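Putative isochorismatase (Streptomyces avermitilis, PDB 3KL2) is of unknown function but probably acts as a hydrolase of the isochorismatase family, within the wider group of cysteine hydrolases. Local coordinates at residues 60-63 with 64-68; 91-95 with 96-100; 194-197 with 198-202. One frame throughout, in Å; residues are numbered along the deposited sequence.

Contact 1. Residues 60-63 with 64-68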
loop_
_atom_site.group_PDB
_atom_site.type_symbol
_atom_site.label_atom_id
_atom_site.label_comp_id
_atom_site.label_asym_id
_atom_site.label_seq_id
_atom_site.Cartn_x
_atom_site.Cartn_y
_atom_site.Cartn_z
ATOM N N ASN A 60 18.759 -22.517 -14.957
ATOM C CA ASN A 60 19.532 -21.342 -14.547
ATOM C C ASN A 60 19.079 -20.874 -13.148
ATOM O O ASN A 60 19.872 -20.416 -12.339
ATOM C CB ASN A 60 19.351 -20.190 -15.552
ATOM C CG ASN A 60 20.029 -20.428 -16.881
ATOM O OD1 ASN A 60 21.143 -20.948 -16.955
ATOM N ND2 ASN A 60 19.364 -19.997 -17.949
ATOM N N THR A 61 17.790 -20.980 -12.890
ATOM C CA THR A 61 17.257 -20.586 -11.591
ATOM C C THR A 61 17.825 -21.507 -10.518
ATOM O O THR A 61 18.265 -21.036 -9.460
ATOM C CB THR A 61 15.718 -20.623 -11.563
ATOM O OG1 THR A 61 15.206 -19.854 -12.656
ATOM C CG2 THR A 61 15.190 -20.031 -10.252
ATOM N N VAL A 62 17.861 -22.810 -10.826
ATOM C CA VAL A 62 18.392 -23.818 -9.893
ATOM C C VAL A 62 19.808 -23.454 -9.512
ATOM O O VAL A 62 20.121 -23.387 -8.348
ATOM C CB VAL A 62 18.299 -25.240 -10.446
ATOM C CG1 VAL A 62 19.010 -26.244 -9.515
ATOM C CG2 VAL A 62 16.844 -25.618 -10.623
ATOM N N ALA A 63 20.648 -23.165 -10.496
ATOM C CA ALA A 63 22.018 -22.786 -10.221
ATOM C C ALA A 63 22.121 -21.492 -9.384
ATOM O O ALA A 63 23.111 -21.289 -8.667
ATOM C CB ALA A 63 22.789 -22.642 -11.517
ATOM N N VAL A 64 21.129 -20.612 -9.464
ATOM C CA VAL A 64 21.210 -19.362 -8.722
ATOM C C VAL A 64 20.730 -19.605 -7.294
ATOM O O VAL A 64 21.247 -19.016 -6.332
ATOM C CB VAL A 64 20.394 -18.215 -9.363
ATOM C CG1 VAL A 64 20.391 -17.007 -8.437
ATOM C CG2 VAL A 64 20.950 -17.814 -10.732
ATOM N N VAL A 65 19.742 -20.481 -7.161
ATOM C CA VAL A 65 19.255 -20.857 -5.850
ATOM C C VAL A 65 20.377 -21.558 -5.077
ATOM O O VAL A 65 20.758 -21.126 -3.974
ATOM C CB VAL A 65 18.003 -21.747 -5.973
ATOM C CG1 VAL A 65 17.765 -22.514 -4.696
ATOM C CG2 VAL A 65 16.777 -20.897 -6.356
ATOM N N ASP A 66 20.917 -22.627 -5.660
ATOM C CA ASP A 66 22.064 -23.344 -5.062
ATOM C C ASP A 66 23.133 -22.371 -4.546
ATOM O O ASP A 66 23.522 -22.443 -3.376
ATOM C CB ASP A 66 22.684 -24.335 -6.050
ATOM C CG ASP A 66 21.812 -25.572 -6.296
ATOM O OD1 ASP A 66 20.757 -25.737 -5.636
ATOM O OD2 ASP A 66 22.198 -26.397 -7.168
ATOM N N ALA A 67 23.577 -21.442 -5.385
ATOM C CA ALA A 67 24.592 -20.481 -4.948
ATOM C C ALA A 67 24.076 -19.587 -3.818
ATOM O O ALA A 67 24.831 -19.200 -2.931
ATOM C CB ALA A 67 25.089 -19.650 -6.094
ATOM N N ALA A 68 22.797 -19.272 -3.856
ATOM C CA ALA A 68 22.171 -18.413 -2.853
ATOM C C ALA A 68 22.254 -19.088 -1.486
ATOM O O ALA A 68 22.777 -18.499 -0.546
ATOM C CB ALA A 68 20.737 -18.109 -3.226
#

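Contact 2. Residues 91-95 with 96-100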
loop_
_atom_site.group_PDB
_atom_site.type_symbol
_atom_site.label_atom_id
_atom_site.label_comp_id
_atom_site.label_asym_id
_atom_site.label_seq_id
_atom_site.Cartn_x
_atom_site.Cartn_y
_atom_site.Cartn_z
ATOM N N ARG A 91 -16.888 -12.421 -10.084
ATOM C CA ARG A 91 -17.497 -13.412 -11.004
ATOM C C ARG A 91 -17.336 -13.054 -12.488
ATOM O O ARG A 91 -17.540 -13.898 -13.350
ATOM C CB ARG A 91 -18.989 -13.594 -10.716
ATOM C CG ARG A 91 -19.313 -14.092 -9.328
ATOM C CD ARG A 91 -20.625 -13.460 -8.816
ATOM N NE ARG A 91 -21.787 -13.918 -9.586
ATOM C CZ ARG A 91 -22.907 -14.440 -9.071
ATOM N NH1 ARG A 91 -23.086 -14.570 -7.738
ATOM N NH2 ARG A 91 -23.891 -14.822 -9.905
ATOM N N HIS A 92 -16.959 -11.822 -12.778
ATOM C CA HIS A 92 -16.877 -11.329 -14.144
ATOM C C HIS A 92 -15.515 -10.686 -14.358
ATOM O O HIS A 92 -15.434 -9.508 -14.592
ATOM C CB HIS A 92 -17.994 -10.318 -14.377
ATOM C CG HIS A 92 -19.368 -10.913 -14.248
ATOM N ND1 HIS A 92 -19.715 -12.126 -14.819
ATOM C CD2 HIS A 92 -20.481 -10.464 -13.612
ATOM C CE1 HIS A 92 -20.982 -12.387 -14.544
ATOM N NE2 HIS A 92 -21.473 -11.394 -13.819
ATOM N N PRO A 93 -14.442 -11.474 -14.255
ATOM C CA PRO A 93 -13.122 -10.903 -14.451
ATOM C C PRO A 93 -12.851 -10.440 -15.916
ATOM O O PRO A 93 -13.554 -10.832 -16.844
ATOM C CB PRO A 93 -12.177 -12.052 -14.045
ATOM C CG PRO A 93 -12.963 -13.276 -14.287
ATOM C CD PRO A 93 -14.403 -12.922 -14.030
ATOM N N TYR A 94 -11.847 -9.590 -16.069
ATOM C CA TYR A 94 -11.344 -9.134 -17.353
ATOM C C TYR A 94 -9.822 -9.153 -17.243
ATOM O O TYR A 94 -9.262 -9.419 -16.149
ATOM C CB TYR A 94 -11.875 -7.720 -17.705
ATOM C CG TYR A 94 -11.247 -6.553 -16.914
ATOM C CD1 TYR A 94 -11.688 -6.217 -15.634
ATOM C CD2 TYR A 94 -10.235 -5.784 -17.466
ATOM C CE1 TYR A 94 -11.140 -5.139 -14.931
ATOM C CE2 TYR A 94 -9.682 -4.735 -16.783
ATOM C CZ TYR A 94 -10.128 -4.405 -15.507
ATOM O OH TYR A 94 -9.531 -3.354 -14.839
ATOM N N GLY A 95 -9.154 -8.910 -18.369
ATOM C CA GLY A 95 -7.708 -8.848 -18.416
ATOM C C GLY A 95 -7.145 -10.220 -18.210
ATOM O O GLY A 95 -7.836 -11.199 -18.372
ATOM N N ILE A 96 -5.889 -10.281 -17.821
ATOM C CA ILE A 96 -5.143 -11.529 -17.764
ATOM C C ILE A 96 -5.676 -12.552 -16.742
ATOM O O ILE A 96 -5.439 -13.736 -16.905
ATOM C CB ILE A 96 -3.651 -11.231 -17.497
ATOM C CG1 ILE A 96 -2.751 -12.460 -17.709
ATOM C CG2 ILE A 96 -3.487 -10.691 -16.095
ATOM C CD1 ILE A 96 -2.725 -13.024 -19.128
ATOM N N LEU A 97 -6.397 -12.119 -15.707
ATOM C CA LEU A 97 -6.901 -13.067 -14.704
ATOM C C LEU A 97 -8.112 -13.821 -15.216
ATOM O O LEU A 97 -8.439 -14.878 -14.700
ATOM C CB LEU A 97 -7.243 -12.396 -13.363
ATOM C CG LEU A 97 -6.116 -12.015 -12.393
ATOM C CD1 LEU A 97 -6.728 -11.341 -11.171
ATOM C CD2 LEU A 97 -5.197 -13.216 -11.976
ATOM N N LYS A 98 -8.774 -13.276 -16.225
ATOM C CA LYS A 98 -9.894 -13.957 -16.861
ATOM C C LYS A 98 -9.434 -15.286 -17.485
ATOM O O LYS A 98 -10.181 -16.270 -17.503
ATOM C CB LYS A 98 -10.493 -13.077 -17.949
ATOM C CG LYS A 98 -11.796 -13.614 -18.615
ATOM C CD LYS A 98 -11.918 -13.051 -20.035
ATOM C CE LYS A 98 -13.303 -13.234 -20.679
ATOM N NZ LYS A 98 -13.997 -14.478 -20.194
ATOM N N GLY A 99 -8.204 -15.305 -17.995
ATOM C CA GLY A 99 -7.633 -16.514 -18.559
ATOM C C GLY A 99 -7.344 -17.583 -17.518
ATOM O O GLY A 99 -7.555 -18.783 -17.774
ATOM N N VAL A 100 -6.852 -17.144 -16.355
ATOM C CA VAL A 100 -6.607 -18.014 -15.220
ATOM C C VAL A 100 -7.908 -18.690 -14.828
ATOM O O VAL A 100 -7.965 -19.916 -14.681
ATOM C CB VAL A 100 -6.044 -17.211 -14.027
ATOM C CG1 VAL A 100 -6.175 -17.987 -12.712
ATOM C CG2 VAL A 100 -4.598 -16.797 -14.314
#

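Contact 3. Residues 194-197 with 198-202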
loop_
_atom_site.group_PDB
_atom_site.type_symbol
_atom_site.label_atom_id
_atom_site.label_comp_id
_atom_site.label_asym_id
_atom_site.label_seq_id
_atom_site.Cartn_x
_atom_site.Cartn_y
_atom_site.Cartn_z
ATOM N N HIS A 194 8.794 -11.287 -24.354
ATOM C CA HIS A 194 9.919 -11.482 -23.439
ATOM C C HIS A 194 11.081 -10.514 -23.667
ATOM O O HIS A 194 11.512 -9.825 -22.748
ATOM C CB HIS A 194 10.386 -12.929 -23.593
ATOM C CG HIS A 194 11.598 -13.284 -22.798
ATOM N ND1 HIS A 194 11.533 -13.676 -21.475
ATOM C CD2 HIS A 194 12.906 -13.355 -23.155
ATOM C CE1 HIS A 194 12.755 -13.969 -21.054
ATOM N NE2 HIS A 194 13.605 -13.784 -22.052
ATOM N N ASN A 195 11.570 -10.464 -24.900
ATOM C CA ASN A 195 12.741 -9.672 -25.275
ATOM C C ASN A 195 12.495 -8.172 -25.129
ATOM O O ASN A 195 13.407 -7.422 -24.778
ATOM C CB ASN A 195 13.115 -9.929 -26.745
ATOM C CG ASN A 195 13.547 -11.366 -27.024
ATOM O OD1 ASN A 195 13.910 -12.113 -26.140
ATOM N ND2 ASN A 195 13.536 -11.727 -28.294
ATOM N N ASN A 196 11.276 -7.742 -25.460
ATOM C CA ASN A 196 10.928 -6.339 -25.418
ATOM C C ASN A 196 10.920 -5.867 -23.943
ATOM O O ASN A 196 11.623 -4.896 -23.577
ATOM C CB ASN A 196 9.615 -6.086 -26.178
ATOM C CG ASN A 196 9.811 -6.080 -27.774
ATOM O OD1 ASN A 196 10.882 -5.737 -28.294
ATOM N ND2 ASN A 196 8.759 -6.441 -28.508
ATOM N N ALA A 197 10.191 -6.589 -23.099
ATOM C CA ALA A 197 10.197 -6.343 -21.670
ATOM C C ALA A 197 11.630 -6.248 -21.110
ATOM O O ALA A 197 11.956 -5.289 -20.408
ATOM C CB ALA A 197 9.387 -7.406 -20.927
ATOM N N ILE A 198 12.489 -7.203 -21.444
ATOM C CA ILE A 198 13.848 -7.191 -20.903
ATOM C C ILE A 198 14.670 -5.966 -21.371
ATOM O O ILE A 198 15.328 -5.320 -20.533
ATOM C CB ILE A 198 14.605 -8.494 -21.225
ATOM C CG1 ILE A 198 14.069 -9.639 -20.363
ATOM C CG2 ILE A 198 16.122 -8.348 -20.962
ATOM C CD1 ILE A 198 14.342 -11.044 -20.940
ATOM N N SER A 199 14.608 -5.646 -22.674
ATOM C CA SER A 199 15.429 -4.567 -23.278
ATOM C C SER A 199 14.930 -3.154 -22.983
ATOM O O SER A 199 15.730 -2.238 -22.828
ATOM C CB SER A 199 15.509 -4.699 -24.825
ATOM O OG SER A 199 15.726 -6.034 -25.245
ATOM N N TYR A 200 13.614 -2.979 -22.970
ATOM C CA TYR A 200 13.005 -1.671 -22.837
ATOM C C TYR A 200 12.601 -1.346 -21.377
ATOM O O TYR A 200 13.013 -0.316 -20.854
ATOM C CB TYR A 200 11.749 -1.601 -23.707
ATOM C CG TYR A 200 11.948 -1.788 -25.223
ATOM C CD1 TYR A 200 13.229 -1.789 -25.805
ATOM C CD2 TYR A 200 10.833 -1.907 -26.074
ATOM C CE1 TYR A 200 13.402 -1.931 -27.166
ATOM C CE2 TYR A 200 10.996 -2.031 -27.447
ATOM C CZ TYR A 200 12.291 -2.051 -27.997
ATOM O OH TYR A 200 12.487 -2.183 -29.373
ATOM N N ASP A 201 11.809 -2.224 -20.747
ATOM C CA ASP A 201 11.200 -1.985 -19.430
ATOM C C ASP A 201 12.147 -2.282 -18.244
ATOM O O ASP A 201 12.301 -1.466 -17.338
ATOM C CB ASP A 201 9.945 -2.856 -19.265
ATOM C CG ASP A 201 8.802 -2.473 -20.218
ATOM O OD1 ASP A 201 8.764 -1.340 -20.705
ATOM O OD2 ASP A 201 7.912 -3.325 -20.457
ATOM N N PHE A 202 12.792 -3.442 -18.262
ATOM C CA PHE A 202 13.616 -3.845 -17.150
ATOM C C PHE A 202 14.663 -2.819 -16.693
ATOM O O PHE A 202 14.856 -2.715 -15.490
ATOM C CB PHE A 202 14.298 -5.182 -17.394
ATOM C CG PHE A 202 13.424 -6.392 -17.141
ATOM C CD1 PHE A 202 14.003 -7.607 -16.783
ATOM C CD2 PHE A 202 12.060 -6.349 -17.305
ATOM C CE1 PHE A 202 13.224 -8.727 -16.575
ATOM C CE2 PHE A 202 11.290 -7.478 -17.098
ATOM C CZ PHE A 202 11.868 -8.651 -16.725
#

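Contact 1. Residues 60-63 with 64-68
Thr61 O receives the amide of Val65 in a short, nearly straight i to i+4 bond (N to O 2.8 Å, N-H...O 159°), and here the side chains pack closely. Val65 swings CG2 back over the preceding turn (chi1 161° for CG1), which brings the methyl to 3.4 Å from the same Thr61 O; the CG2 methyls of Thr61 and Val65 lie 4.3 Å apart on the buried flank. Val64 settles in the same manner, its CG2 3.2 Å from Asn60 O, although its amide makes only weak bonds to Asn60 O and Thr61 O. Branched aliphatic residues suit this side because they fill the space beside the helix without bringing in charge. Thr61 can be buried there too, since its OG1 is hydrogen-bonded to Met57 O and to Tyr33 OH.

The flank of Val62 and Asp66 is looser. Asp66 N bonds Val62 O at 2.9 Å, and the carboxylate carbon CG sits 3.4 Å from that oxygen, but Val62 CG1 stays 4.0 Å from Asp66 OD2. Val62 packs on Leu119, whereas Asp66 is exposed, a fitting place for a carboxylate. Helix 57-71 packs through Thr61 and Val65 on Leu30 of strand 26-31, while Ala63, Val64 and Ala67, mostly small, let helix 211-218 come close; Asn60 ND2 is hydrogen-bonded to Asp184 O on strand 178-187.

Contact 2. Residues 91-95 with 96-100
An i to i+3 backbone turn from Gly95 to Lys98 marks the place where the loop 91-95 leads into helix 96-103: Gly95 O accepts the amide of Lys98. The bond is 3.1 Å from N to O with an N-H...O angle of 145°, and the donor stands well above the carbonyl plane, so the carbonyl is met obliquely. Gly95 has phi 70° and psi near -160°, a combination open to glycine and strained for residues with a side chain.

Pro93 lies beside the early residues of the helix. Its ring carbons CB and CG each come to 4.1 Å from Lys98 CA, and its CB is 4.4 Å from Lys98 CB, so the ring packs on the lysine backbone and the root of its side chain. Proline suits this place because its ring fixes phi and presents apolar carbons to the helix. Lys98 extends CG opposite its own amide N, which sets that methylene 3.7 Å from Pro93 O; the rest of the stem leads away, and the ammonium NZ forms a salt bridge with Asp102, one turn further along.

Tyr94 leaves the chain away from the helix, and its ring packs on a second subunit, where its hydroxyl is hydrogen-bonded to Phe177 O and Val179 N and its ring meets that of Tyr173 edge-to-face. Ile96 packs on Met204 of the second subunit, Leu97 on Phe144 of a third, and Val100 on the loop residues Phe82 and Tyr86 of its own chain. The whole contact lies at the surface, where the loop after strand 75-78 runs into helix 96-103.

Contact 3. Residues 194-197 with 198-202
Asn195 O is gripped twice by Ser199: the hydroxyl OG donates to it at 2.7 Å and the amide N at 3.0 Å, arriving from opposite faces of the carbonyl plane. Serine suits this exposed position because its short arm, swung toward the preceding turn (chi1 -44°), brings OG to that carbonyl. Ile198 CD1 lies off centre over one face of the buried His194 imidazole, above its NE2 side, a CH-pi contact whose closeness (CD1 to NE2 3.0 Å) is doubtful; His194 ND1 is hydrogen-bonded to Thr161 OG1. Asn196 and Tyr200 run side by side, amide and ring planes 17° apart, with Asn196 OD1 3.8 Å from Tyr200 CE2. Were Tyr200 replaced by an alanine, the Asn196 amide is likely to lose its flat neighbour, and Glu193 of the second subunit its packing partner. Further on the helix widens into a pi-type turn: Phe202 N bonds Ala197 O at 3.0 Å, and Asp201 N reaches that oxygen only weakly. Small Ala197 fits close to Thr161 and Glu166. Helix 191-205 links strands 178-187 and 207-209 as a beta-alpha-beta crossover, with Ile198 and Phe202 on strand 178-187, Phe202 also against helix 164-174, and His194 beside helix 45-55.

In the fold
All three contacts are local, and they fall in series along one parallel-sheet domain without touching. Contacts 1 and 2 are the farthest apart, their centres 33 Å from each other on opposite sides of the chain's centre, whereas contacts 1 and 3 come to about 9 Å at their nearest atoms. Strand 178-187 is a shared neighbour of these last two: residues 60-63 meet its Asp184 and Cys185, and residues 198-202 its Thr181 and Thr183. Contacts 2 and 3, with centres 24 Å apart and nearest atoms about 13 Å apart, both lie at the interface with the second subunit, while no other chain of the assembly touches contact 1.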